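Long-range contacts in phosphate-binding protein (Xanthomonas axonopodis pv. citri, PDB 5UB3), which probably serves as a periplasmic sensor, a phosphonate/phosphate-type binding protein that partners a diguanylate cyclase and is seen here with chloride: residues R91-L96 and A180-D185; L21-D26 and L245-D250. All blocks are in the same frame, centred on the assembly; numbering follows the deposited sequence.

Contact 1: R91-L96 and A180-D185; sequences RDFHTL and ALSNVD
Asn183 lays its amide almost flat on the imidazole of His94, planes 19° apart, and with the same group takes a hydrogen bond from that histidine's own backbone. Asn183 CB sits 3.6 Å from the centroid of the His94 ring, a CH-pi contact over the face. Because Asn183 CG stands between backbone N and carbonyl carbon (chi1 64°), the amide folds back over the strand, where Asn183 OD1 accepts from His94 N at 2.9 Å with a fairly straight N-H (164°), the donor well above the carbonyl plane. Asn183 ND2 reaches Asp92 O through a water; asparagine suits this place, having acceptor and donor on one short flat group. Strand 92-100 runs antiparallel to strand 178-182, Leu96 N bonding to Leu181 O at 2.8 Å, and helix 183-186 starts where this pairing ends. Ser182 packs CB against Phe93 CD2 and caps that helix: Asp185 N gives to Ser182 OG at 2.7 Å, and Asp185 OD2 accepts from Ser182 N, a capping box. His94 NE2 is hydrogen-bonded to Arg205 NH1, and Thr95 OG1 to the carbonyl oxygen of Ser125. The imidazole is thus held on its face and at NE2, where an arginine donor would probably keep the ring neutral.

Contact 2: L21-D26 and L245-D250; sequences LKPLLD and LKRFFD
Leu24 sets one methyl squarely on the ring of Phe248: CD2 lies 3.3 Å from the centroid, only 10° off the ring normal, a close CH-pi contact. The other methyl, Leu24 CD1, meets Leu245 CD2 at 3.9 Å; the fork thus lets one residue touch both the ring and Leu245, which suits a branched apolar side chain. Leu21 reaches the same aromatic group by CD2, 3.5 Å from Phe248 CE1, and touches Phe249 CZ at 3.8 Å. The opposite face of the Phe248 ring is met by Phe249 CE2, placing the phenyl between leucine and phenylalanine. No hydrogen bond crosses; nearer the surface, Pro23 CG rests on Arg247 CG at 4.2 Å, the aliphatic stem of the arginine serving as an apolar surface. In this periplasmic-binding-protein fold the contact joins helix 14-28 to the end of helix 242-247, beside parallel strands 4-8 and 62-66, whose Leu7 and Trp62 also touch Phe248. The chain leaves the helix at Phe248, centre of an inverse gamma turn, and CG anti to its backbone N (chi1 -162°) swings the ring toward helix 14-28. Phe248 O then accepts from Thr251 OG1, while Arg247 has a weak, long ion pair with Glu19, one turn before Pro23.

Contact 1 is nested in the chain loop that contact 2 closes, and the two do not touch: their centres are about 22 Å apart and their nearest atoms about 8 Å. Contact 1 is the more central, its centre about 10 Å from the centre of the chain against about 17 Å for the centre of contact 2. Strand 92-100 ties them to a common framework, since it pairs with 178-182 at contact 1 and with 209-217, which is also paired to 62-66, the strand lying against contact 2. The protein is bound to chloride in this crystal, and both contacts belong to the phosphonate-binding family region, consistent with the fold of periplasmic binding proteins.

Contact 1: R91-L96 and A180-D185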
loop_
_atom_site.group_PDB
_atom_site.type_symbol
_atom_site.label_atom_id
_atom_site.label_comp_id
_atom_site.label_asym_id
_atom_site.label_seq_id
_atom_site.Cartn_x
_atom_site.Cartn_y
_atom_site.Cartn_z
ATOM N N ARG A 91 10.394 -6.371 -6.046
ATOM C CA ARG A 91 10.654 -5.848 -4.740
ATOM C C ARG A 91 10.221 -4.410 -4.553
ATOM O O ARG A 91 9.991 -4.012 -3.410
ATOM C CB ARG A 91 12.124 -5.864 -4.534
ATOM C CG ARG A 91 12.678 -7.258 -4.368
ATOM C CD ARG A 91 14.035 -6.971 -3.779
ATOM N NE ARG A 91 14.849 -8.104 -3.570
ATOM C CZ ARG A 91 16.134 -7.980 -3.259
ATOM N NH1 ARG A 91 16.678 -6.762 -3.087
ATOM N NH2 ARG A 91 16.866 -9.072 -3.066
ATOM N N ASP A 92 10.240 -3.632 -5.652
ATOM C CA ASP A 92 10.000 -2.179 -5.625
ATOM C C ASP A 92 8.796 -1.842 -6.456
ATOM O O ASP A 92 8.339 -2.616 -7.321
ATOM C CB ASP A 92 11.193 -1.395 -6.201
ATOM C CG ASP A 92 12.376 -1.296 -5.259
ATOM O OD1 ASP A 92 12.396 -1.871 -4.126
ATOM O OD2 ASP A 92 13.332 -0.557 -5.625
ATOM N N PHE A 93 8.262 -0.670 -6.188
ATOM C CA PHE A 93 7.365 -0.055 -7.116
ATOM C C PHE A 93 7.470 1.464 -7.056
ATOM O O PHE A 93 8.163 1.988 -6.205
ATOM C CB PHE A 93 5.960 -0.630 -6.948
ATOM C CG PHE A 93 5.213 -0.203 -5.694
ATOM C CD1 PHE A 93 5.820 0.445 -4.615
ATOM C CD2 PHE A 93 3.853 -0.480 -5.633
ATOM C CE1 PHE A 93 5.098 0.814 -3.503
ATOM C CE2 PHE A 93 3.094 -0.116 -4.514
ATOM C CZ PHE A 93 3.722 0.543 -3.457
ATOM N N HIS A 94 6.724 2.161 -7.917
ATOM C CA HIS A 94 6.694 3.605 -7.905
ATOM C C HIS A 94 5.365 4.085 -8.378
ATOM O O HIS A 94 4.606 3.299 -8.870
ATOM C CB HIS A 94 7.797 4.255 -8.738
ATOM C CG HIS A 94 7.787 3.887 -10.175
ATOM N ND1 HIS A 94 8.392 2.756 -10.652
ATOM C CD2 HIS A 94 7.253 4.516 -11.243
ATOM C CE1 HIS A 94 8.266 2.708 -11.964
ATOM N NE2 HIS A 94 7.558 3.755 -12.338
ATOM N N THR A 95 5.126 5.371 -8.153
ATOM C CA THR A 95 3.893 6.009 -8.594
ATOM C C THR A 95 4.093 6.624 -9.961
ATOM O O THR A 95 5.154 7.188 -10.244
ATOM C CB THR A 95 3.380 6.974 -7.543
ATOM O OG1 THR A 95 2.863 6.188 -6.456
ATOM C CG2 THR A 95 2.252 7.820 -8.119
ATOM N N LEU A 96 3.094 6.449 -10.813
ATOM C CA LEU A 96 3.024 7.197 -12.043
ATOM C C LEU A 96 1.799 8.081 -12.069
ATOM O O LEU A 96 0.738 7.769 -11.489
ATOM C CB LEU A 96 3.118 6.282 -13.241
ATOM C CG LEU A 96 2.285 5.031 -13.379
ATOM C CD1 LEU A 96 0.892 5.507 -13.696
ATOM C CD2 LEU A 96 2.792 4.056 -14.462
ATOM N N ALA A 180 -3.234 8.947 -10.312
ATOM C CA ALA A 180 -2.005 8.378 -9.754
ATOM C C ALA A 180 -2.259 6.913 -9.484
ATOM O O ALA A 180 -3.244 6.568 -8.905
ATOM C CB ALA A 180 -1.579 9.083 -8.512
ATOM N N LEU A 181 -1.365 6.061 -9.980
ATOM C CA LEU A 181 -1.384 4.611 -9.680
ATOM C C LEU A 181 0.055 4.103 -9.614
ATOM O O LEU A 181 0.957 4.806 -10.105
ATOM C CB LEU A 181 -2.059 3.888 -10.798
ATOM C CG LEU A 181 -3.558 4.010 -10.986
ATOM C CD1 LEU A 181 -3.955 3.231 -12.222
ATOM C CD2 LEU A 181 -4.305 3.445 -9.812
ATOM N N SER A 182 0.274 2.872 -9.097
ATOM C CA SER A 182 1.630 2.284 -9.128
ATOM C C SER A 182 1.934 1.857 -10.565
ATOM O O SER A 182 1.050 1.597 -11.381
ATOM C CB SER A 182 1.771 1.019 -8.242
ATOM O OG SER A 182 1.177 -0.064 -8.909
ATOM N N ASN A 183 3.211 1.727 -10.844
ATOM C CA ASN A 183 3.656 1.203 -12.116
ATOM C C ASN A 183 3.175 -0.191 -12.333
ATOM O O ASN A 183 2.937 -0.578 -13.420
ATOM C CB ASN A 183 5.159 1.253 -12.193
ATOM C CG ASN A 183 5.819 0.371 -11.155
ATOM O OD1 ASN A 183 5.539 0.414 -9.951
ATOM N ND2 ASN A 183 6.689 -0.470 -11.644
ATOM N N VAL A 184 2.950 -0.934 -11.261
ATOM C CA VAL A 184 2.422 -2.300 -11.377
ATOM C C VAL A 184 0.943 -2.300 -11.726
ATOM O O VAL A 184 0.457 -3.068 -12.602
ATOM C CB VAL A 184 2.614 -3.069 -10.078
ATOM C CG1 VAL A 184 2.124 -4.511 -10.242
ATOM C CG2 VAL A 184 4.068 -3.042 -9.681
ATOM N N ASP A 185 0.216 -1.419 -11.055
ATOM C CA ASP A 185 -1.176 -1.198 -11.360
ATOM C C ASP A 185 -1.413 -0.869 -12.812
ATOM O O ASP A 185 -2.365 -1.353 -13.400
ATOM C CB ASP A 185 -1.709 -0.010 -10.584
ATOM C CG ASP A 185 -1.799 -0.239 -9.121
ATOM O OD1 ASP A 185 -1.903 -1.381 -8.629
ATOM O OD2 ASP A 185 -1.838 0.794 -8.438
HETATM O O HOH W 1 8.464 -2.061 -9.915
#

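Contact 2: L21-D26 and L245-D250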
loop_
_atom_site.group_PDB
_atom_site.type_symbol
_atom_site.label_atom_id
_atom_site.label_comp_id
_atom_site.label_asym_id
_atom_site.label_seq_id
_atom_site.Cartn_x
_atom_site.Cartn_y
_atom_site.Cartn_z
ATOM N N LEU A 21 -5.674 -14.013 2.742
ATOM C CA LEU A 21 -4.970 -14.184 3.965
ATOM C C LEU A 21 -5.099 -15.572 4.600
ATOM O O LEU A 21 -4.138 -16.069 5.196
ATOM C CB LEU A 21 -5.493 -13.137 4.947
ATOM C CG LEU A 21 -5.303 -11.685 4.476
ATOM C CD1 LEU A 21 -6.044 -10.820 5.480
ATOM C CD2 LEU A 21 -3.838 -11.305 4.444
ATOM N N LYS A 22 -6.268 -16.200 4.486
ATOM C CA LYS A 22 -6.525 -17.430 5.248
ATOM C C LYS A 22 -5.608 -18.563 4.854
ATOM O O LYS A 22 -5.061 -19.240 5.731
ATOM C CB LYS A 22 -7.985 -17.883 5.146
ATOM C CG LYS A 22 -8.271 -19.187 5.904
ATOM C CD LYS A 22 -8.004 -19.004 7.396
ATOM C CE LYS A 22 -8.774 -19.952 8.323
ATOM N NZ LYS A 22 -8.566 -19.539 9.746
ATOM N N PRO A 23 -5.418 -18.789 3.541
ATOM C CA PRO A 23 -4.496 -19.884 3.178
ATOM C C PRO A 23 -3.096 -19.802 3.808
ATOM O O PRO A 23 -2.602 -20.804 4.338
ATOM C CB PRO A 23 -4.417 -19.791 1.664
ATOM C CG PRO A 23 -5.706 -19.157 1.257
ATOM C CD PRO A 23 -5.973 -18.137 2.324
ATOM N N LEU A 24 -2.460 -18.620 3.798
ATOM C CA LEU A 24 -1.113 -18.537 4.386
ATOM C C LEU A 24 -1.168 -18.641 5.911
ATOM O O LEU A 24 -0.261 -19.251 6.520
ATOM C CB LEU A 24 -0.389 -17.267 3.940
ATOM C CG LEU A 24 1.028 -17.104 4.470
ATOM C CD1 LEU A 24 1.893 -18.253 3.942
ATOM C CD2 LEU A 24 1.627 -15.737 4.118
ATOM N N LEU A 25 -2.215 -18.081 6.520
ATOM C CA LEU A 25 -2.424 -18.207 7.967
ATOM C C LEU A 25 -2.548 -19.669 8.325
ATOM O O LEU A 25 -1.929 -20.103 9.263
ATOM C CB LEU A 25 -3.653 -17.460 8.423
ATOM C CG LEU A 25 -3.936 -17.437 9.906
ATOM C CD1 LEU A 25 -2.922 -16.589 10.680
ATOM C CD2 LEU A 25 -5.371 -16.995 10.151
ATOM N N ASP A 26 -3.306 -20.433 7.540
ATOM C CA ASP A 26 -3.428 -21.906 7.735
ATOM C C ASP A 26 -2.133 -22.658 7.548
ATOM O O ASP A 26 -1.906 -23.622 8.236
ATOM C CB ASP A 26 -4.506 -22.507 6.867
ATOM C CG ASP A 26 -5.899 -22.055 7.294
ATOM O OD1 ASP A 26 -6.027 -21.396 8.332
ATOM O OD2 ASP A 26 -6.860 -22.337 6.608
ATOM N N LEU A 245 0.877 -18.733 -0.992
ATOM C CA LEU A 245 1.600 -17.507 -1.267
ATOM C C LEU A 245 1.052 -16.802 -2.499
ATOM O O LEU A 245 1.051 -15.561 -2.561
ATOM C CB LEU A 245 3.075 -17.768 -1.383
ATOM C CG LEU A 245 3.695 -18.012 -0.023
ATOM C CD1 LEU A 245 5.103 -18.598 -0.210
ATOM C CD2 LEU A 245 3.705 -16.723 0.796
ATOM N N LYS A 246 0.533 -17.581 -3.445
ATOM C CA LYS A 246 -0.068 -17.016 -4.670
ATOM C C LYS A 246 -1.268 -16.163 -4.276
ATOM O O LYS A 246 -1.419 -14.995 -4.701
ATOM C CB LYS A 246 -0.415 -18.159 -5.657
ATOM C CG LYS A 246 -1.278 -17.807 -6.882
ATOM C CD LYS A 246 -0.800 -16.576 -7.656
ATOM C CE LYS A 246 0.454 -16.847 -8.498
ATOM N NZ LYS A 246 0.190 -17.577 -9.764
ATOM N N ARG A 247 -2.061 -16.732 -3.375
ATOM C CA ARG A 247 -3.260 -16.076 -2.852
ATOM C C ARG A 247 -2.916 -14.818 -2.005
ATOM O O ARG A 247 -3.686 -13.846 -1.922
ATOM C CB ARG A 247 -3.997 -17.088 -1.958
ATOM C CG ARG A 247 -4.525 -18.368 -2.651
ATOM C CD ARG A 247 -5.870 -18.278 -3.358
ATOM N NE ARG A 247 -6.631 -17.065 -3.086
ATOM C CZ ARG A 247 -7.760 -16.718 -3.712
ATOM N NH1 ARG A 247 -8.359 -15.571 -3.395
ATOM N NH2 ARG A 247 -8.312 -17.514 -4.625
ATOM N N PHE A 248 -1.743 -14.879 -1.360
ATOM C CA PHE A 248 -1.248 -13.830 -0.504
ATOM C C PHE A 248 -0.606 -12.720 -1.358
ATOM O O PHE A 248 0.575 -12.464 -1.245
ATOM C CB PHE A 248 -0.266 -14.451 0.502
ATOM C CG PHE A 248 0.023 -13.622 1.718
ATOM C CD1 PHE A 248 -0.936 -13.410 2.663
ATOM C CD2 PHE A 248 1.288 -13.138 1.962
ATOM C CE1 PHE A 248 -0.642 -12.719 3.826
ATOM C CE2 PHE A 248 1.599 -12.449 3.124
ATOM C CZ PHE A 248 0.618 -12.202 4.034
ATOM N N PHE A 249 -1.415 -12.044 -2.163
ATOM C CA PHE A 249 -0.992 -10.892 -3.001
ATOM C C PHE A 249 0.152 -11.261 -3.911
ATOM O O PHE A 249 1.030 -10.431 -4.219
ATOM C CB PHE A 249 -0.604 -9.759 -2.083
ATOM C CG PHE A 249 -1.552 -9.618 -0.940
ATOM C CD1 PHE A 249 -2.879 -9.313 -1.194
ATOM C CD2 PHE A 249 -1.164 -9.913 0.365
ATOM C CE1 PHE A 249 -3.801 -9.249 -0.161
ATOM C CE2 PHE A 249 -2.066 -9.819 1.408
ATOM C CZ PHE A 249 -3.392 -9.477 1.149
ATOM N N ASP A 250 0.131 -12.525 -4.313
ATOM C CA ASP A 250 1.157 -13.116 -5.179
ATOM C C ASP A 250 2.512 -12.904 -4.601
ATOM O O ASP A 250 3.410 -12.377 -5.236
ATOM C CB ASP A 250 1.031 -12.576 -6.590
ATOM C CG ASP A 250 1.882 -13.353 -7.595
ATOM O OD1 ASP A 250 2.193 -14.524 -7.419
ATOM O OD2 ASP A 250 2.286 -12.749 -8.557
#